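PDB 4E3X: delta-1-pyrroline-5-carboxylate dehydrogenase, mitochondrial from Mus musculus, which catalyses the NAD+-dependent oxidation of L-glutamate gamma-semialdehyde to L-glutamate, the second step of mitochondrial proline breakdown. Local coordinates for residues I167-F170 / R171-K175; G512-V515 / G516-F520; P535-I538 / L539-S543. All coordinates share one frame; numbering follows the deposited sequence.

Interaction 1: I167-F170 / R171-K175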
loop_
_atom_site.group_PDB
_atom_site.type_symbol
_atom_site.label_atom_id
_atom_site.label_comp_id
_atom_site.label_asym_id
_atom_site.label_seq_id
_atom_site.Cartn_x
_atom_site.Cartn_y
_atom_site.Cartn_z
ATOM N N ILE B 167 -4.904 -15.504 -18.319
ATOM C CA ILE B 167 -4.373 -14.820 -19.485
ATOM C C ILE B 167 -4.505 -13.299 -19.331
ATOM O O ILE B 167 -3.553 -12.550 -19.586
ATOM C CB ILE B 167 -5.092 -15.297 -20.762
ATOM C CG1 ILE B 167 -4.681 -16.735 -21.105
ATOM C CG2 ILE B 167 -4.808 -14.376 -21.937
ATOM C CD1 ILE B 167 -5.643 -17.407 -22.084
ATOM N N ASP B 168 -5.671 -12.847 -18.877
ATOM C CA ASP B 168 -5.895 -11.414 -18.682
ATOM C C ASP B 168 -4.984 -10.821 -17.600
ATOM O O ASP B 168 -4.466 -9.716 -17.770
ATOM C CB ASP B 168 -7.357 -11.117 -18.343
ATOM C CG ASP B 168 -8.305 -11.297 -19.534
ATOM O OD1 ASP B 168 -7.837 -11.425 -20.679
ATOM O OD2 ASP B 168 -9.537 -11.290 -19.307
ATOM N N PHE B 169 -4.796 -11.522 -16.481
ATOM C CA PHE B 169 -3.851 -11.040 -15.469
ATOM C C PHE B 169 -2.483 -10.832 -16.112
ATOM O O PHE B 169 -1.849 -9.793 -15.928
ATOM C CB PHE B 169 -3.668 -12.049 -14.329
ATOM C CG PHE B 169 -4.719 -11.978 -13.251
ATOM C CD1 PHE B 169 -5.109 -10.768 -12.697
ATOM C CD2 PHE B 169 -5.282 -13.147 -12.756
ATOM C CE1 PHE B 169 -6.069 -10.729 -11.681
ATOM C CE2 PHE B 169 -6.230 -13.118 -11.738
ATOM C CZ PHE B 169 -6.628 -11.907 -11.204
ATOM N N PHE B 170 -2.012 -11.833 -16.854
ATOM C CA PHE B 170 -0.680 -11.750 -17.439
ATOM C C PHE B 170 -0.574 -10.598 -18.442
ATOM O O PHE B 170 0.401 -9.840 -18.416
ATOM C CB PHE B 170 -0.289 -13.078 -18.091
ATOM C CG PHE B 170 0.095 -14.157 -17.115
ATOM C CD1 PHE B 170 0.099 -13.929 -15.743
ATOM C CD2 PHE B 170 0.455 -15.410 -17.580
ATOM C CE1 PHE B 170 0.465 -14.935 -14.857
ATOM C CE2 PHE B 170 0.825 -16.415 -16.700
ATOM C CZ PHE B 170 0.824 -16.180 -15.336
ATOM N N ARG B 171 -1.573 -10.439 -19.306
ATOM C CA ARG B 171 -1.513 -9.382 -20.324
ATOM C C ARG B 171 -1.729 -7.985 -19.746
ATOM O O ARG B 171 -0.968 -7.059 -20.043
ATOM C CB ARG B 171 -2.489 -9.627 -21.476
ATOM C CG ARG B 171 -2.213 -10.878 -22.276
ATOM C CD ARG B 171 -2.690 -10.706 -23.714
ATOM N NE ARG B 171 -2.648 -11.953 -24.483
ATOM C CZ ARG B 171 -3.722 -12.684 -24.785
ATOM N NH1 ARG B 171 -4.931 -12.306 -24.377
ATOM N NH2 ARG B 171 -3.585 -13.807 -25.479
ATOM N N PHE B 172 -2.767 -7.824 -18.932
ATOM C CA PHE B 172 -3.061 -6.517 -18.354
ATOM C C PHE B 172 -1.996 -6.060 -17.361
ATOM O O PHE B 172 -1.606 -4.892 -17.378
ATOM C CB PHE B 172 -4.452 -6.489 -17.725
ATOM C CG PHE B 172 -5.557 -6.298 -18.726
ATOM C CD1 PHE B 172 -6.043 -5.028 -19.020
ATOM C CD2 PHE B 172 -6.095 -7.385 -19.396
ATOM C CE1 PHE B 172 -7.060 -4.850 -19.959
ATOM C CE2 PHE B 172 -7.106 -7.210 -20.334
ATOM C CZ PHE B 172 -7.594 -5.945 -20.605
ATOM N N ASN B 173 -1.510 -6.950 -16.501
ATOM C CA ASN B 173 -0.433 -6.547 -15.596
ATOM C C ASN B 173 0.832 -6.165 -16.372
ATOM O O ASN B 173 1.524 -5.223 -16.005
ATOM C CB ASN B 173 -0.130 -7.608 -14.545
ATOM C CG ASN B 173 -1.131 -7.599 -13.416
ATOM O OD1 ASN B 173 -1.623 -6.538 -13.021
ATOM N ND2 ASN B 173 -1.432 -8.780 -12.880
ATOM N N ALA B 174 1.127 -6.878 -17.463
ATOM C CA ALA B 174 2.244 -6.482 -18.320
ATOM C C ALA B 174 2.042 -5.065 -18.863
ATOM O O ALA B 174 2.962 -4.248 -18.836
ATOM C CB ALA B 174 2.425 -7.466 -19.457
ATOM N N LYS B 175 0.840 -4.770 -19.358
ATOM C CA LYS B 175 0.540 -3.417 -19.817
ATOM C C LYS B 175 0.713 -2.394 -18.700
ATOM O O LYS B 175 1.383 -1.379 -18.885
ATOM C CB LYS B 175 -0.883 -3.333 -20.380
ATOM C CG LYS B 175 -1.328 -1.916 -20.735
ATOM C CD LYS B 175 -2.818 -1.851 -21.040
ATOM C CE LYS B 175 -3.258 -0.428 -21.371
ATOM N NZ LYS B 175 -2.645 0.056 -22.643
HETATM O O HOH W 1 -5.741 -10.539 -22.282
#
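Ile167 and Arg171 stand one alpha-helical turn apart on helix 155-180 of the aldehyde dehydrogenase fold, joined by backbone and side chain alike. The backbone part is the regular i to i+4 ladder: Arg171 N to Ile167 O at 2.9 Å, Phe172 N to Asp168 O at 2.8 Å, Asn173 N to Phe169 O, and a longer rung of 3.2 Å from Ala174 N to Phe170 O.

Van der Waals contact accompanies it: the CG2 branch of Ile167 lies over one face of the Arg171 guanidinium, 3.2 Å from NH1. That methyl is trans to the backbone N of Ile167, and the arginine chain runs extended from CG to NE alongside it, which sets the flat guanidinium against the methyl. The Phe169 ring and the Asn173 amide run side by side, pointing the same way, their planes 10° apart and CD1 of the ring 4.2 Å from ND2. Phe169 also packs on helix 213-225, its side chain about 6 Å from the bound proline, while Phe170 turns to helix 121-136 and meets Phe128 edge-to-face.

Polar links complete the turn. Arg171 NH1 makes a salt bridge to Glu35, and Asp168 takes hydrogen bonds from Glu35 N and Asn34 ND2, tying the N-terminal arm to this helix. Asp168 OD1 and Arg171 NH1, 4.8 Å apart, are bridged by one water that donates to OD1 and accepts from NH1 at 2.9 Å.

Interaction 2: G512-V515 / G516-F520. With PRO (proline), chain K.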
loop_
_atom_site.group_PDB
_atom_site.type_symbol
_atom_site.label_atom_id
_atom_site.label_comp_id
_atom_site.label_asym_id
_atom_site.label_seq_id
_atom_site.Cartn_x
_atom_site.Cartn_y
_atom_site.Cartn_z
ATOM N N GLY B 512 -18.011 -13.192 -11.115
ATOM C CA GLY B 512 -17.558 -13.067 -12.488
ATOM C C GLY B 512 -16.890 -11.760 -12.855
ATOM O O GLY B 512 -17.042 -11.284 -13.980
ATOM N N SER B 513 -16.144 -11.177 -11.925
ATOM C CA SER B 513 -15.369 -9.992 -12.262
ATOM C C SER B 513 -14.399 -10.308 -13.398
ATOM O O SER B 513 -13.866 -11.416 -13.502
ATOM C CB SER B 513 -14.602 -9.467 -11.051
ATOM O OG SER B 513 -13.616 -10.399 -10.635
ATOM N N VAL B 514 -14.191 -9.320 -14.255
ATOM C CA VAL B 514 -13.313 -9.470 -15.398
ATOM C C VAL B 514 -12.150 -8.488 -15.283
ATOM O O VAL B 514 -12.339 -7.301 -15.009
ATOM C CB VAL B 514 -14.095 -9.254 -16.703
ATOM C CG1 VAL B 514 -13.151 -9.210 -17.899
ATOM C CG2 VAL B 514 -15.132 -10.359 -16.880
ATOM N N VAL B 515 -10.941 -8.996 -15.478
ATOM C CA VAL B 515 -9.732 -8.189 -15.380
ATOM C C VAL B 515 -9.813 -6.969 -16.300
ATOM O O VAL B 515 -10.234 -7.073 -17.456
ATOM C CB VAL B 515 -8.492 -9.040 -15.709
ATOM C CG1 VAL B 515 -7.253 -8.175 -15.874
ATOM C CG2 VAL B 515 -8.284 -10.083 -14.627
ATOM N N GLY B 516 -9.439 -5.806 -15.773
ATOM C CA GLY B 516 -9.467 -4.582 -16.553
ATOM C C GLY B 516 -10.842 -3.943 -16.637
ATOM O O GLY B 516 -10.977 -2.825 -17.124
ATOM N N GLN B 517 -11.863 -4.652 -16.164
ATOM C CA GLN B 517 -13.249 -4.185 -16.238
ATOM C C GLN B 517 -13.831 -3.995 -14.839
ATOM O O GLN B 517 -14.382 -2.935 -14.522
ATOM C CB GLN B 517 -14.099 -5.152 -17.065
ATOM C CG GLN B 517 -13.651 -5.203 -18.520
ATOM C CD GLN B 517 -14.492 -6.116 -19.377
ATOM O OE1 GLN B 517 -15.659 -6.369 -19.079
ATOM N NE2 GLN B 517 -13.895 -6.628 -20.447
ATOM N N GLN B 518 -13.707 -5.027 -14.003
ATOM C CA GLN B 518 -14.055 -4.926 -12.589
ATOM C C GLN B 518 -12.897 -5.406 -11.720
ATOM O O GLN B 518 -12.882 -6.562 -11.285
ATOM C CB GLN B 518 -15.309 -5.744 -12.264
ATOM C CG GLN B 518 -16.528 -5.368 -13.072
ATOM C CD GLN B 518 -16.652 -6.172 -14.339
ATOM O OE1 GLN B 518 -16.171 -7.304 -14.426
ATOM N NE2 GLN B 518 -17.307 -5.596 -15.332
ATOM N N PRO B 519 -11.917 -4.521 -11.474
ATOM C CA PRO B 519 -10.847 -4.845 -10.525
ATOM C C PRO B 519 -11.463 -5.378 -9.233
ATOM O O PRO B 519 -12.481 -4.845 -8.761
ATOM C CB PRO B 519 -10.165 -3.493 -10.310
ATOM C CG PRO B 519 -10.359 -2.803 -11.631
ATOM C CD PRO B 519 -11.760 -3.166 -12.035
ATOM N N PHE B 520 -10.875 -6.427 -8.672
ATOM C CA PHE B 520 -11.579 -7.207 -7.664
ATOM C C PHE B 520 -11.025 -7.030 -6.263
ATOM O O PHE B 520 -9.811 -7.062 -6.049
ATOM C CB PHE B 520 -11.531 -8.690 -8.030
ATOM C CG PHE B 520 -12.349 -9.558 -7.113
ATOM C CD1 PHE B 520 -11.749 -10.277 -6.091
ATOM C CD2 PHE B 520 -13.727 -9.621 -7.256
ATOM C CE1 PHE B 520 -12.511 -11.067 -5.245
ATOM C CE2 PHE B 520 -14.492 -10.405 -6.409
ATOM C CZ PHE B 520 -13.880 -11.126 -5.395
HETATM N N PRO K . -12.794 -12.913 -9.192
HETATM C CA PRO K . -13.789 -13.970 -8.998
HETATM C C PRO K . -15.218 -13.463 -9.157
HETATM O O PRO K . -15.482 -12.258 -9.227
HETATM C CB PRO K . -13.534 -14.410 -7.558
HETATM C CG PRO K . -12.063 -14.244 -7.403
HETATM C CD PRO K . -11.687 -13.025 -8.225
HETATM O OXT PRO K . -16.150 -14.267 -9.227
#
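This is a local, largely buried contact round a type II beta turn, Val514-Gln517, in the loop between strands 503-506 and 523-524, the loop that grips the substrate carboxylate in P5C dehydrogenase; Ser513 packs against Gln518 and Val514 against Gln517 across it. Proline occupies the site here, and its carboxylate is held much as that of glutamate semialdehyde probably is. Gly512 N donates to OXT of the ligand at 2.9 Å, almost straight at 175°, while Ser513 N and Ser513 OG both donate to its O atom. Ser513 OG sits between its own backbone N and carbonyl carbon (chi1 65°), which brings hydroxyl and amide to the same carboxylate oxygen. Ser349 adds a further hydrogen bond to the ligand.

Phe520 forms the apolar wall. Its ring lays one face against the pyrrolidine, with CD1 3.5 Å from the ligand CD, and its side chain comes within about 5 Å of that of the nucleophile Cys348.

The turn itself is built round Val514 O, which accepts from both Gln517 N and Gln518 N, the latter at 2.8 Å and in the carbonyl plane. Gly516 is its third residue, where a positive phi suits glycine. Val514 CG1 packs alongside the extended Gln517 chain, 3.7 Å from its CD; the amide NE2 of that glutamine is bonded to Asn34. Gln518 instead bends at chi2 (91°), folding its amide back to the backbone before the turn. Its NE2 reaches Asn193 of the second subunit, so one amide links loop and dimer partner, while its OE1 accepts from Val514 N at 2.8 Å.

Interaction 3: P535-I538 / L539-S543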
loop_
_atom_site.group_PDB
_atom_site.type_symbol
_atom_site.label_atom_id
_atom_site.label_comp_id
_atom_site.label_asym_id
_atom_site.label_seq_id
_atom_site.Cartn_x
_atom_site.Cartn_y
_atom_site.Cartn_z
ATOM N N PRO B 535 -5.201 -1.268 -12.352
ATOM C CA PRO B 535 -3.904 -0.696 -12.715
ATOM C C PRO B 535 -2.993 -0.389 -11.524
ATOM O O PRO B 535 -1.823 -0.075 -11.725
ATOM C CB PRO B 535 -4.299 0.599 -13.434
ATOM C CG PRO B 535 -5.588 0.992 -12.777
ATOM C CD PRO B 535 -6.304 -0.301 -12.524
ATOM N N HIS B 536 -3.511 -0.476 -10.307
ATOM C CA HIS B 536 -2.739 -0.062 -9.138
ATOM C C HIS B 536 -2.153 -1.214 -8.332
ATOM O O HIS B 536 -1.275 -1.011 -7.493
ATOM C CB HIS B 536 -3.607 0.810 -8.231
ATOM C CG HIS B 536 -4.177 2.002 -8.923
ATOM N ND1 HIS B 536 -5.531 2.244 -8.991
ATOM C CD2 HIS B 536 -3.577 3.015 -9.590
ATOM C CE1 HIS B 536 -5.741 3.356 -9.671
ATOM N NE2 HIS B 536 -4.572 3.844 -10.046
ATOM N N TYR B 537 -2.655 -2.421 -8.571
ATOM C CA TYR B 537 -2.210 -3.599 -7.827
ATOM C C TYR B 537 -0.692 -3.768 -7.834
ATOM O O TYR B 537 -0.096 -4.063 -6.794
ATOM C CB TYR B 537 -2.871 -4.827 -8.430
ATOM C CG TYR B 537 -2.556 -6.145 -7.766
ATOM C CD1 TYR B 537 -2.990 -6.414 -6.472
ATOM C CD2 TYR B 537 -1.871 -7.141 -8.451
ATOM C CE1 TYR B 537 -2.738 -7.634 -5.873
ATOM C CE2 TYR B 537 -1.609 -8.368 -7.861
ATOM C CZ TYR B 537 -2.053 -8.611 -6.574
ATOM O OH TYR B 537 -1.809 -9.837 -5.989
ATOM N N ILE B 538 -0.070 -3.570 -8.993
ATOM C CA ILE B 538 1.370 -3.781 -9.121
ATOM C C ILE B 538 2.181 -2.833 -8.238
ATOM O O ILE B 538 3.326 -3.133 -7.898
ATOM C CB ILE B 538 1.869 -3.670 -10.579
ATOM C CG1 ILE B 538 1.385 -2.363 -11.212
ATOM C CG2 ILE B 538 1.448 -4.894 -11.390
ATOM C CD1 ILE B 538 2.047 -2.058 -12.534
ATOM N N LEU B 539 1.579 -1.715 -7.838
ATOM C CA LEU B 539 2.276 -0.745 -6.992
ATOM C C LEU B 539 2.621 -1.300 -5.611
ATOM O O LEU B 539 3.536 -0.803 -4.951
ATOM C CB LEU B 539 1.481 0.555 -6.864
ATOM C CG LEU B 539 1.414 1.354 -8.161
ATOM C CD1 LEU B 539 0.349 2.427 -8.080
ATOM C CD2 LEU B 539 2.777 1.960 -8.456
ATOM N N ARG B 540 1.887 -2.313 -5.156
ATOM C CA ARG B 540 2.247 -2.928 -3.881
ATOM C C ARG B 540 3.579 -3.676 -3.961
ATOM O O ARG B 540 4.205 -3.946 -2.931
ATOM C CB ARG B 540 1.160 -3.890 -3.400
ATOM C CG ARG B 540 -0.175 -3.228 -3.022
ATOM C CD ARG B 540 -0.038 -2.111 -1.954
ATOM N NE ARG B 540 0.289 -2.609 -0.610
ATOM C CZ ARG B 540 1.186 -2.057 0.212
ATOM N NH1 ARG B 540 1.893 -1.001 -0.170
ATOM N NH2 ARG B 540 1.394 -2.576 1.419
ATOM N N TRP B 541 4.023 -4.009 -5.177
ATOM C CA TRP B 541 5.196 -4.872 -5.350
ATOM C C TRP B 541 6.421 -4.130 -5.876
ATOM O O TRP B 541 7.404 -4.749 -6.271
ATOM C CB TRP B 541 4.848 -6.109 -6.205
ATOM C CG TRP B 541 3.587 -6.724 -5.703
ATOM C CD1 TRP B 541 2.382 -6.767 -6.342
ATOM C CD2 TRP B 541 3.376 -7.302 -4.409
ATOM N NE1 TRP B 541 1.434 -7.349 -5.532
ATOM C CE2 TRP B 541 2.021 -7.691 -4.341
ATOM C CE3 TRP B 541 4.203 -7.535 -3.301
ATOM C CZ2 TRP B 541 1.472 -8.289 -3.210
ATOM C CZ3 TRP B 541 3.660 -8.138 -2.185
ATOM C CH2 TRP B 541 2.306 -8.518 -2.150
ATOM N N THR B 542 6.362 -2.804 -5.853
ATOM C CA THR B 542 7.520 -1.984 -6.176
ATOM C C THR B 542 7.780 -1.001 -5.036
ATOM O O THR B 542 6.841 -0.534 -4.376
ATOM C CB THR B 542 7.353 -1.241 -7.542
ATOM O OG1 THR B 542 8.471 -0.376 -7.767
ATOM C CG2 THR B 542 6.091 -0.395 -7.581
ATOM N N SER B 543 9.056 -0.713 -4.796
ATOM C CA SER B 543 9.476 0.281 -3.823
ATOM C C SER B 543 10.278 1.328 -4.596
ATOM O O SER B 543 11.464 1.134 -4.866
ATOM C CB SER B 543 10.346 -0.389 -2.750
ATOM O OG SER B 543 10.787 0.538 -1.779
#
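Trp541 presents the edge of its indole to the face of Tyr537, a T-shaped pair with the five-membered ring and the phenol ring at 76° and their centroids 5.2 Å apart. NE1 leads the approach: it stands over the tyrosine face toward the rim, 3.9 Å from CZ. No acceptor is in place for this buried N-H, and the ring face is what it meets. Tyr537 has CG trans to its backbone N (chi1 -179°), which carries the ring against helix 213-225, while its OH is hydrogen-bonded to Asn283 of strand 279-285. On the indole side, Arg540 CB lies over one face and Pro223 adds packing.

His536 and Leu539 meet differently, the methyl CD1 of the leucine lying near the imidazole plane at its edge, 4.2 Å from CD2. One face of the same imidazole is taken by Pro535, whose CG sits over its centre.

The backbone carrying these side chains makes a short 3-10 turn leading into strand 542-550, the strand that pairs with 191-199 in the two-stranded sheet of the aldehyde dehydrogenase dimerisation domain. The i to i+3 bonds of the turn run from Leu539 N to His536 O, Arg540 N to Tyr537 O at 3.1 Å and Trp541 N to Ile538 O at 2.9 Å. Leu539 packs on Leu539 of the second subunit, His536 on Tyr197 of that subunit, and Ser543 OG is hydrogen-bonded to its Asn529 ND2.

Overall arrangement
Interactions 1 and 2 are buried and share a wall: Val515 of 512-515 packs against Asp168, Phe169 and Phe172 of helix 155-180, with Asp168 CB 3.5 Å from Val515 CB. Interaction 3 is only partly buried; it touches interaction 1 where Ile538 CG2 meets Asn173 OD1 at 3.8 Å, and stays about 5 Å from interaction 2 at the nearest atoms. Asn34 binds both 167-175 and 512-520. Chemistry follows place: an alpha-helical ladder with a water-bridged Asp168-Arg171 pair tied to the N-terminal segment in interaction 1, carboxylate-binding amides in interaction 2, an aromatic pair on a 3-10 turn in interaction 3. The second subunit touches interactions 2 and 3, not interaction 1.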